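Universal stress protein (Burkholderia pseudomallei, PDB 4WNY) belongs to the universal stress protein A family and probably takes part in the bacterial response to stress, though its precise function is not established. Local coordinates at residues S7-A12 with A113-M118. Numbering follows the deposited sequence.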
# COMPACT_ATOMS: atom_id res chain seq x y z
N SER A 7 -4.54 5.40 -11.88
CA SER A 7 -5.71 6.06 -12.46
C SER A 7 -7.01 5.66 -11.76
O SER A 7 -7.89 6.49 -11.55
CB SER A 7 -5.81 5.76 -13.95
OG SER A 7 -5.91 4.37 -14.18
N ILE A 8 -7.12 4.38 -11.41
CA ILE A 8 -8.32 3.88 -10.76
C ILE A 8 -7.99 3.15 -9.46
O ILE A 8 -7.30 2.12 -9.45
CB ILE A 8 -9.10 2.93 -11.68
CG1 ILE A 8 -9.63 3.70 -12.90
CG2 ILE A 8 -10.25 2.27 -10.93
CD1 ILE A 8 -10.26 2.81 -13.96
N ILE A 9 -8.48 3.69 -8.35
CA ILE A 9 -8.19 3.14 -7.03
C ILE A 9 -9.41 2.45 -6.42
O ILE A 9 -10.51 3.00 -6.42
CB ILE A 9 -7.71 4.23 -6.06
CG1 ILE A 9 -6.58 5.05 -6.69
CG2 ILE A 9 -7.27 3.60 -4.74
CD1 ILE A 9 -6.14 6.22 -5.84
N LEU A 10 -9.20 1.25 -5.89
CA LEU A 10 -10.26 0.50 -5.23
C LEU A 10 -10.03 0.48 -3.72
O LEU A 10 -8.92 0.19 -3.27
CB LEU A 10 -10.34 -0.92 -5.80
CG LEU A 10 -11.51 -1.84 -5.43
CD1 LEU A 10 -11.72 -2.87 -6.52
CD2 LEU A 10 -11.27 -2.54 -4.10
N VAL A 11 -11.07 0.78 -2.95
CA VAL A 11 -10.99 0.71 -1.49
C VAL A 11 -12.12 -0.15 -0.93
O VAL A 11 -13.29 0.04 -1.26
CB VAL A 11 -11.03 2.13 -0.86
CG1 VAL A 11 -12.19 2.94 -1.42
CG2 VAL A 11 -11.12 2.04 0.66
N ALA A 12 -11.76 -1.12 -0.10
CA ALA A 12 -12.73 -2.07 0.44
C ALA A 12 -13.39 -1.54 1.71
O ALA A 12 -12.72 -1.22 2.68
CB ALA A 12 -12.06 -3.41 0.72
N ALA A 113 -9.01 -1.70 -11.78
CA ALA A 113 -8.26 -1.07 -10.70
C ALA A 113 -6.79 -1.45 -10.77
O ALA A 113 -6.44 -2.59 -11.06
CB ALA A 113 -8.85 -1.46 -9.35
N SER A 114 -5.93 -0.47 -10.51
CA SER A 114 -4.49 -0.70 -10.49
C SER A 114 -3.97 -0.63 -9.06
O SER A 114 -2.77 -0.74 -8.82
CB SER A 114 -3.78 0.31 -11.38
OG SER A 114 -4.18 1.63 -11.07
N LEU A 115 -4.89 -0.45 -8.12
CA LEU A 115 -4.54 -0.36 -6.70
C LEU A 115 -5.71 -0.73 -5.81
O LEU A 115 -6.85 -0.32 -6.07
CB LEU A 115 -4.05 1.05 -6.36
CG LEU A 115 -3.75 1.32 -4.88
CD1 LEU A 115 -2.59 0.45 -4.40
CD2 LEU A 115 -3.46 2.79 -4.65
N ILE A 116 -5.44 -1.50 -4.76
CA ILE A 116 -6.45 -1.85 -3.78
C ILE A 116 -6.09 -1.30 -2.41
O ILE A 116 -5.00 -1.57 -1.89
CB ILE A 116 -6.64 -3.38 -3.67
CG1 ILE A 116 -7.18 -3.95 -4.98
CG2 ILE A 116 -7.57 -3.72 -2.51
CD1 ILE A 116 -7.37 -5.45 -4.95
N VAL A 117 -6.99 -0.52 -1.83
CA VAL A 117 -6.76 0.10 -0.53
C VAL A 117 -7.57 -0.61 0.55
O VAL A 117 -8.77 -0.83 0.39
CB VAL A 117 -7.12 1.59 -0.56
CG1 VAL A 117 -7.06 2.19 0.84
CG2 VAL A 117 -6.19 2.34 -1.51
N MET A 118 -6.91 -0.99 1.64
CA MET A 118 -7.57 -1.71 2.73
C MET A 118 -7.24 -1.13 4.10
O MET A 118 -6.13 -0.64 4.33
CB MET A 118 -7.17 -3.18 2.70
CG MET A 118 -8.23 -4.10 2.14
SD MET A 118 -7.70 -5.82 2.28
CE MET A 118 -6.01 -5.65 1.72
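The CG2 methyl of Ile9 meets two side chains of 113-118 at once: it sits 3.6 Å from Val117 CG2 and 3.9 Å from Leu115 CD2. Its place follows from chi1 of -50°, which sets CG2 opposite the backbone N and leaves CG1 beside it. Leu115 runs alongside Ile9, the two pointing the same way, whereas Val117 lies at a slant to it. Val117 also reaches Val11, CB to CB at 4.0 Å, and Val11 CG2 rests near the Val117 carbonyl oxygen. These four residues lie on one face of the sheet, Ile9 and Leu115 against Leu29 and Val11 and Val117 against Ala26 of helix 17-32; Leu115 additionally touches Leu147 of the second subunit.

Strand 8-13 is the middle strand of the five-stranded parallel sheet in the alpha/beta fold of universal stress proteins, and 115-120 is its neighbour on the side of strand 146-150. From the edge strand 89-92 the chain passes through helix 100-111 and enters 115-120 on the other side of strand 8-13. Leu10 and Ile116 occupy the other face. A chi1 of -170° sets Leu10 CG opposite its backbone N, and the side chain lies next to Ile116, CD2 to CG2 4.2 Å, while its CB packs on the Ala113 CB at 3.9 Å. Helix 134-141 adjoins Ile116 on this face through Leu138.

The backbone N and O of Leu10 both turn to 113-118 and straddle Ile116: N donates to Leu115 O (2.8 Å), tilted 20° from the carbonyl plane, and O accepts from Val117 N almost in line with the carbonyl bond. Ala12 N then bonds Val117 O at 3.0 Å. At the start of the pairing, Ser114 N donates in the carbonyl plane to Ile8 O (3.1 Å), while the Ser114 hydroxyl is bound to Met5 O.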